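Local coordinates for Aureochrome1-like protein (PDB 6I20), which probably serves as a blue-light sensor of the aureochrome type, holding flavin mononucleotide in a LOV domain of the PAS fold, at residues 28-33 with 53-58; 67-72 with 95-100. One frame throughout, in Å; residues are numbered along the deposited sequence. Where two conformers were deposited one is given.

In the fold
Both interactions are buried, their centres about 12 Å apart, and they meet FMN from opposite sides. Interaction 1 joins edge strand 30-33 to the 3-10 turn 53-56 of segment 53-58, and places the cysteine sulfur on one side of the flavin plane. Interaction 2 packs helix 63-75 on the inner strand 92-103 of the same antiparallel sheet, beneath the other face. The contact between segments is small and apolar in each, centred on Ile-30 and on Val-69, and each brings one arginine to the phosphate, Arg-54 and Arg-70 respectively. Interaction 1 adds a shared water and hydrogen bonds from a glutamine amide to the ring and ribityl chain, interaction 2 a weak hydrogen bond from an asparagine amide to O4.

Interaction 1. Residues 28-33 with 53-58; sequences NPIVYA and CRFLQG. With FMN (flavin mononucleotide), chain E.
The chain at Ile-30, entering edge strand 30-33, comes closest to the 3-10 turn of 53-56 at Cys-53, the two CA atoms lying 6.9 Å apart. Residues 53-57, Cys-Arg-Phe-Leu-Gln, carry the signature of LOV domains, the flavin-binding branch of the PAS fold. The direct contact rests on one methyl group. Ile-30 CG1 stands anti to the carbonyl carbon (chi1 -63°) and the chain runs on extended, sending CD1 to 4.0 Å from Cys-53 SG in one of the two conformers modelled for the cysteine. The same CD1 reaches the edge of the Phe-55 ring, 4.0 Å from CE2 and near the ring plane, with the two side chains crossing at about a right angle; Tyr-43 meets that phenyl ring edge-to-face. A water also links the two backbones: it donates to Asn-28 O at 2.9 Å and to FMN O2', and accepts from Cys-53 N. In the same conformer, Cys-53 SG lies on one side of the isoalloxazine plane, above its N5 rim, 3.6 Å from FMN C4A, consistent with the cysteine that forms the light-induced flavin adduct in LOV domains. Leu-56 CD1 lies on the same side of the plane, beyond the ring edge next to FMN O4. At the far end of the cofactor, Arg-54 bends at chi3 (68°) to give NH2 to FMN O1P at 2.7 Å, while its NH1 forms a salt bridge with Asp-27. Gln-57 spends a single amide nitrogen on both ring and ribityl chain: NE2 donates to FMN O2 at 3.0 Å and to FMN O4' at 3.0 Å.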
loop_
_atom_site.group_PDB
_atom_site.type_symbol
_atom_site.label_atom_id
_atom_site.label_comp_id
_atom_site.label_asym_id
_atom_site.label_seq_id
_atom_site.Cartn_x
_atom_site.Cartn_y
_atom_site.Cartn_z
ATOM N N ASN A 28 -0.973 12.814 1.223
ATOM C CA ASN A 28 -1.637 11.609 0.740
ATOM C C ASN A 28 -1.749 10.509 1.795
ATOM O O ASN A 28 -1.285 9.354 1.594
ATOM C CB ASN A 28 -0.893 11.087 -0.510
ATOM C CG ASN A 28 -1.632 9.995 -1.254
ATOM O OD1 ASN A 28 -2.862 9.898 -1.208
ATOM N ND2 ASN A 28 -0.874 9.164 -1.936
ATOM N N PRO A 29 -2.388 10.843 2.926
ATOM C CA PRO A 29 -2.442 9.904 4.031
ATOM C C PRO A 29 -3.506 8.822 3.887
ATOM O O PRO A 29 -4.479 8.961 3.122
ATOM C CB PRO A 29 -2.806 10.792 5.185
ATOM C CG PRO A 29 -3.718 11.803 4.580
ATOM C CD PRO A 29 -3.066 12.089 3.259
ATOM N N ILE A 30 -3.345 7.806 4.695
ATOM C CA ILE A 30 -4.298 6.718 4.825
ATOM C C ILE A 30 -5.591 7.255 5.459
ATOM O O ILE A 30 -5.570 7.902 6.514
ATOM C CB ILE A 30 -3.734 5.595 5.688
ATOM C CG1 ILE A 30 -2.500 4.961 5.089
ATOM C CG2 ILE A 30 -4.781 4.535 5.998
ATOM C CD1 ILE A 30 -1.739 4.124 6.125
ATOM N N VAL A 31 -6.732 6.941 4.818
ATOM C CA VAL A 31 -8.068 7.271 5.322
ATOM C C VAL A 31 -8.874 5.993 5.680
ATOM O O VAL A 31 -9.948 6.124 6.292
ATOM C CB VAL A 31 -8.902 8.183 4.392
ATOM C CG1 VAL A 31 -8.283 9.570 4.304
ATOM C CG2 VAL A 31 -9.080 7.539 3.024
ATOM N N TYR A 32 -8.368 4.805 5.355
ATOM C CA TYR A 32 -9.019 3.561 5.729
ATOM C C TYR A 32 -7.914 2.500 5.736
ATOM O O TYR A 32 -7.093 2.447 4.793
ATOM C CB TYR A 32 -10.109 3.154 4.696
ATOM C CG TYR A 32 -10.883 1.954 5.148
ATOM C CD1 TYR A 32 -10.428 0.667 4.867
ATOM C CD2 TYR A 32 -12.057 2.108 5.904
ATOM C CE1 TYR A 32 -11.114 -0.466 5.351
ATOM C CE2 TYR A 32 -12.754 1.013 6.371
ATOM C CZ TYR A 32 -12.266 -0.262 6.105
ATOM O OH TYR A 32 -12.986 -1.354 6.591
ATOM N N ALA A 33 -7.901 1.636 6.748
ATOM C CA ALA A 33 -6.941 0.516 6.791
ATOM C C ALA A 33 -7.660 -0.718 7.231
ATOM O O ALA A 33 -8.435 -0.688 8.187
ATOM C CB ALA A 33 -5.790 0.806 7.752
ATOM N N CYS A 53 1.872 6.080 4.192
ATOM C CA CYS A 53 2.323 4.697 4.395
ATOM C C CYS A 53 3.878 4.478 4.378
ATOM O O CYS A 53 4.350 3.387 4.693
ATOM C CB CYS A 53 1.583 3.766 3.400
ATOM S SG CYS A 53 1.051 2.194 4.078
ATOM N N ARG A 54 4.647 5.539 4.097
ATOM C CA ARG A 54 6.083 5.415 4.105
ATOM C C ARG A 54 6.629 5.026 5.466
ATOM O O ARG A 54 7.813 4.690 5.564
ATOM C CB ARG A 54 6.762 6.683 3.605
ATOM C CG ARG A 54 6.796 7.813 4.599
ATOM C CD ARG A 54 7.617 8.993 4.107
ATOM N NE ARG A 54 7.026 9.678 2.982
ATOM C CZ ARG A 54 6.062 10.585 3.073
ATOM N NH1 ARG A 54 5.570 10.971 4.240
ATOM N NH2 ARG A 54 5.569 11.122 1.960
ATOM N N PHE A 55 5.847 5.125 6.536
ATOM C CA PHE A 55 6.302 4.638 7.842
ATOM C C PHE A 55 6.708 3.170 7.885
ATOM O O PHE A 55 7.371 2.709 8.812
ATOM C CB PHE A 55 5.311 4.968 8.995
ATOM C CG PHE A 55 3.980 4.252 8.896
ATOM C CD1 PHE A 55 3.849 2.939 9.312
ATOM C CD2 PHE A 55 2.858 4.899 8.394
ATOM C CE1 PHE A 55 2.633 2.298 9.213
ATOM C CE2 PHE A 55 1.646 4.238 8.275
ATOM C CZ PHE A 55 1.540 2.931 8.656
ATOM N N LEU A 56 6.278 2.434 6.863
ATOM C CA LEU A 56 6.687 1.018 6.703
ATOM C C LEU A 56 8.082 0.827 6.154
ATOM O O LEU A 56 8.599 -0.280 6.148
ATOM C CB LEU A 56 5.668 0.265 5.855
ATOM C CG LEU A 56 4.277 0.141 6.429
ATOM C CD1 LEU A 56 3.380 -0.605 5.442
ATOM C CD2 LEU A 56 4.260 -0.574 7.775
ATOM N N GLN A 57 8.713 1.917 5.705
ATOM C CA GLN A 57 10.029 1.800 5.068
ATOM C C GLN A 57 11.147 2.045 6.077
ATOM O O GLN A 57 10.936 2.712 7.083
ATOM C CB GLN A 57 10.119 2.798 3.927
ATOM C CG GLN A 57 9.056 2.556 2.842
ATOM C CD GLN A 57 8.843 3.731 1.923
ATOM O OE1 GLN A 57 9.633 4.699 1.899
ATOM N NE2 GLN A 57 7.761 3.659 1.110
ATOM N N GLY A 58 12.316 1.525 5.775
ATOM C CA GLY A 58 13.462 1.666 6.674
ATOM C C GLY A 58 14.753 1.529 5.927
ATOM O O GLY A 58 14.791 1.546 4.690
HETATM N N1 FMN E . 4.855 2.111 0.791
HETATM C C2 FMN E . 5.308 1.017 1.441
HETATM O O2 FMN E . 6.537 0.936 1.673
HETATM N N3 FMN E . 4.501 0.017 1.869
HETATM C C4 FMN E . 3.152 0.033 1.647
HETATM O O4 FMN E . 2.444 -0.949 1.999
HETATM C C4A FMN E . 2.615 1.180 0.996
HETATM N N5 FMN E . 1.267 1.269 0.765
HETATM C C5A FMN E . 0.818 2.339 0.065
HETATM C C6 FMN E . -0.561 2.460 -0.216
HETATM C C7 FMN E . -1.064 3.510 -0.911
HETATM C C7M FMN E . -2.574 3.592 -1.231
HETATM C C8 FMN E . -0.197 4.552 -1.387
HETATM C C8M FMN E . -0.736 5.707 -2.168
HETATM C C9 FMN E . 1.148 4.461 -1.125
HETATM C C9A FMN E . 1.692 3.384 -0.439
HETATM N N10 FMN E . 3.072 3.324 -0.116
HETATM C C10 FMN E . 3.532 2.213 0.529
HETATM C "C1'" FMN E . 4.019 4.285 -0.668
HETATM C "C2'" FMN E . 4.279 5.535 0.179
HETATM O "O2'" FMN E . 3.052 5.912 0.821
HETATM C "C3'" FMN E . 4.741 6.668 -0.725
HETATM O "O3'" FMN E . 3.810 6.909 -1.793
HETATM C "C4'" FMN E . 6.119 6.483 -1.321
HETATM O "O4'" FMN E . 7.033 6.203 -0.246
HETATM C "C5'" FMN E . 6.590 7.792 -2.039
HETATM O "O5'" FMN E . 6.158 8.972 -1.282
HETATM P P FMN E . 7.026 10.317 -1.478
HETATM O O1P FMN E . 6.450 11.319 -0.556
HETATM O O2P FMN E . 8.420 9.962 -1.160
HETATM O O3P FMN E . 6.834 10.650 -2.952
HETATM O O HOH W 1 0.191 6.880 1.823
#

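Interaction 2. Residues 67-72 with 95-100. With FMN (flavin mononucleotide), chain E.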
loop_
_atom_site.group_PDB
_atom_site.type_symbol
_atom_site.label_atom_id
_atom_site.label_comp_id
_atom_site.label_asym_id
_atom_site.label_seq_id
_atom_site.Cartn_x
_atom_site.Cartn_y
_atom_site.Cartn_z
ATOM N N GLU A 67 10.922 4.788 -5.594
ATOM C CA GLU A 67 10.843 5.645 -6.775
ATOM C C GLU A 67 9.869 5.096 -7.814
ATOM O O GLU A 67 9.120 5.849 -8.425
ATOM C CB GLU A 67 12.218 5.848 -7.380
ATOM C CG GLU A 67 12.258 6.700 -8.626
ATOM C CD GLU A 67 11.768 8.143 -8.494
ATOM O OE1 GLU A 67 11.771 8.721 -7.394
ATOM O OE2 GLU A 67 11.382 8.732 -9.535
ATOM N N LYS A 68 9.860 3.784 -7.990
ATOM C CA LYS A 68 8.834 3.182 -8.908
ATOM C C LYS A 68 7.400 3.466 -8.452
ATOM O O LYS A 68 6.495 3.770 -9.267
ATOM C CB LYS A 68 9.071 1.675 -9.005
ATOM C CG LYS A 68 10.287 1.314 -9.776
ATOM C CD LYS A 68 10.314 -0.148 -10.167
ATOM C CE LYS A 68 11.702 -0.476 -10.657
ATOM N NZ LYS A 68 11.810 -1.819 -11.262
ATOM N N VAL A 69 7.170 3.378 -7.147
ATOM C CA VAL A 69 5.864 3.711 -6.612
ATOM C C VAL A 69 5.546 5.190 -6.892
ATOM O O VAL A 69 4.447 5.556 -7.343
ATOM C CB VAL A 69 5.747 3.382 -5.116
ATOM C CG1 VAL A 69 4.478 3.967 -4.556
ATOM C CG2 VAL A 69 5.858 1.885 -4.850
ATOM N N ARG A 70 6.517 6.046 -6.584
ATOM C CA ARG A 70 6.336 7.466 -6.772
ATOM C C ARG A 70 5.952 7.806 -8.196
ATOM O O ARG A 70 5.047 8.597 -8.426
ATOM C CB ARG A 70 7.638 8.171 -6.364
ATOM C CG ARG A 70 7.609 9.670 -6.244
ATOM C CD ARG A 70 8.990 10.148 -5.807
ATOM N NE ARG A 70 9.285 9.794 -4.404
ATOM C CZ ARG A 70 10.321 9.087 -3.908
ATOM N NH1 ARG A 70 10.365 8.890 -2.585
ATOM N NH2 ARG A 70 11.290 8.563 -4.662
ATOM N N LYS A 71 6.676 7.235 -9.145
ATOM C CA LYS A 71 6.442 7.469 -10.574
ATOM C C LYS A 71 5.056 6.980 -11.014
ATOM O O LYS A 71 4.407 7.652 -11.823
ATOM C CB LYS A 71 7.542 6.838 -11.428
ATOM C CG LYS A 71 8.894 7.547 -11.349
ATOM C CD LYS A 71 9.934 6.988 -12.344
ATOM C CE LYS A 71 11.382 7.472 -12.111
ATOM N NZ LYS A 71 12.418 7.008 -13.072
ATOM N N GLY A 72 4.604 5.844 -10.494
ATOM C CA GLY A 72 3.251 5.341 -10.808
ATOM C C GLY A 72 2.200 6.333 -10.379
ATOM O O GLY A 72 1.249 6.614 -11.104
ATOM N N ASN A 95 7.162 -7.204 0.924
ATOM C CA ASN A 95 5.800 -6.782 0.602
ATOM C C ASN A 95 5.705 -6.689 -0.919
ATOM O O ASN A 95 6.358 -5.863 -1.544
ATOM C CB ASN A 95 5.567 -5.407 1.248
ATOM C CG ASN A 95 4.204 -4.803 1.006
ATOM O OD1 ASN A 95 3.361 -5.386 0.317
ATOM N ND2 ASN A 95 3.960 -3.638 1.607
ATOM N N GLN A 96 4.838 -7.534 -1.525
ATOM C CA GLN A 96 4.410 -7.316 -2.912
ATOM C C GLN A 96 3.235 -6.389 -2.854
ATOM O O GLN A 96 2.140 -6.759 -2.352
ATOM C CB GLN A 96 4.062 -8.632 -3.610
ATOM C CG GLN A 96 3.659 -8.395 -5.048
ATOM C CD GLN A 96 3.346 -9.693 -5.754
ATOM O OE1 GLN A 96 4.207 -10.495 -5.903
ATOM N NE2 GLN A 96 2.101 -9.883 -6.152
ATOM N N LEU A 97 3.485 -5.130 -3.246
ATOM C CA LEU A 97 2.590 -4.019 -3.077
ATOM C C LEU A 97 1.979 -3.636 -4.412
ATOM O O LEU A 97 2.681 -3.414 -5.368
ATOM C CB LEU A 97 3.404 -2.824 -2.540
ATOM C CG LEU A 97 2.688 -1.508 -2.432
ATOM C CD1 LEU A 97 1.508 -1.540 -1.462
ATOM C CD2 LEU A 97 3.679 -0.419 -1.988
ATOM N N PHE A 98 0.650 -3.554 -4.429
ATOM C CA PHE A 98 -0.118 -3.092 -5.602
ATOM C C PHE A 98 -0.758 -1.760 -5.258
ATOM O O PHE A 98 -1.430 -1.663 -4.226
ATOM C CB PHE A 98 -1.252 -4.111 -5.845
ATOM C CG PHE A 98 -2.332 -3.648 -6.803
ATOM C CD1 PHE A 98 -2.012 -3.253 -8.083
ATOM C CD2 PHE A 98 -3.650 -3.627 -6.416
ATOM C CE1 PHE A 98 -3.025 -2.871 -8.971
ATOM C CE2 PHE A 98 -4.640 -3.261 -7.300
ATOM C CZ PHE A 98 -4.328 -2.856 -8.553
ATOM N N ILE A 99 -0.579 -0.762 -6.124
ATOM C CA ILE A 99 -1.232 0.532 -5.910
ATOM C C ILE A 99 -1.979 0.902 -7.175
ATOM O O ILE A 99 -1.473 0.772 -8.289
ATOM C CB ILE A 99 -0.238 1.646 -5.476
ATOM C CG1 ILE A 99 0.496 1.218 -4.215
ATOM C CG2 ILE A 99 -0.952 2.966 -5.213
ATOM C CD1 ILE A 99 1.677 2.129 -3.856
ATOM N N ALA A 100 -3.222 1.325 -6.974
ATOM C CA ALA A 100 -4.106 1.684 -8.087
ATOM C C ALA A 100 -4.946 2.905 -7.746
ATOM O O ALA A 100 -5.365 3.102 -6.620
ATOM C CB ALA A 100 -5.048 0.543 -8.418
HETATM N N1 FMN E . 4.855 2.111 0.791
HETATM C C2 FMN E . 5.308 1.017 1.441
HETATM O O2 FMN E . 6.537 0.936 1.673
HETATM N N3 FMN E . 4.501 0.017 1.869
HETATM C C4 FMN E . 3.152 0.033 1.647
HETATM O O4 FMN E . 2.444 -0.949 1.999
HETATM C C4A FMN E . 2.615 1.180 0.996
HETATM N N5 FMN E . 1.267 1.269 0.765
HETATM C C5A FMN E . 0.818 2.339 0.065
HETATM C C6 FMN E . -0.561 2.460 -0.216
HETATM C C7 FMN E . -1.064 3.510 -0.911
HETATM C C7M FMN E . -2.574 3.592 -1.231
HETATM C C8 FMN E . -0.197 4.552 -1.387
HETATM C C8M FMN E . -0.736 5.707 -2.168
HETATM C C9 FMN E . 1.148 4.461 -1.125
HETATM C C9A FMN E . 1.692 3.384 -0.439
HETATM N N10 FMN E . 3.072 3.324 -0.116
HETATM C C10 FMN E . 3.532 2.213 0.529
HETATM C "C1'" FMN E . 4.019 4.285 -0.668
HETATM C "C2'" FMN E . 4.279 5.535 0.179
HETATM O "O2'" FMN E . 3.052 5.912 0.821
HETATM C "C3'" FMN E . 4.741 6.668 -0.725
HETATM O "O3'" FMN E . 3.810 6.909 -1.793
HETATM C "C4'" FMN E . 6.119 6.483 -1.321
HETATM O "O4'" FMN E . 7.033 6.203 -0.246
HETATM C "C5'" FMN E . 6.590 7.792 -2.039
HETATM O "O5'" FMN E . 6.158 8.972 -1.282
HETATM P P FMN E . 7.026 10.317 -1.478
HETATM O O1P FMN E . 6.450 11.319 -0.556
HETATM O O2P FMN E . 8.420 9.962 -1.160
HETATM O O3P FMN E . 6.834 10.650 -2.952
#
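Leu-97 and Ile-99 line one face of the flat isoalloxazine of FMN, Val-69 packs against both of them, and the guanidinium of Arg-70 is met in its own plane, with the FMN phosphorus and the Glu-67 carboxylate at its edges. Leu-97 CD2 lies 3.5 Å from FMN C4A, beneath the pyrimidine ring near its C4A-C10 edge, and CD1 approaches N5 and O4. Further along, in one of two modelled conformers, Ile-99 CD1 comes up under the benzenoid ring, 3.6 Å from FMN C9. At the pyrimidine end Asn-95 ND2 makes only a weak hydrogen bond to FMN O4, at 3.1 Å, and the same nitrogen is also hydrogen-bonded to Asn-85 OD1. This is the sheet-side floor of the LOV pocket: helix 63-75 of the PAS fold lies against the inner strand 92-103, and Val-69, which also touches Val-81 of strand 79-86, fills the angle between them. Its two methyls divide the work. CG1, anti to the backbone N (chi1 170°), lies 3.4 Å from Ile-99 CD1 in that same conformer, so the tightness is doubtful; CG2 rests 4.3 Å from Leu-97 CD2. One residue on, Arg-70 bends at chi3 and grips the phosphate through two nitrogens, NH1 reaching FMN O2P at 2.6 Å in a nearly straight bond (174°) and NE reaching FMN O3P at 3.0 Å. A leucine in place of Arg-70 would probably leave two phosphate oxygens without these donors and the Glu-67 carboxylate without its mate. That carboxylate, one helical turn back, positions the guanidinium through a salt bridge: Arg-70 NH2 meets Glu-67 OE1 on its anti side at 2.8 Å, 20° out of the carboxylate plane.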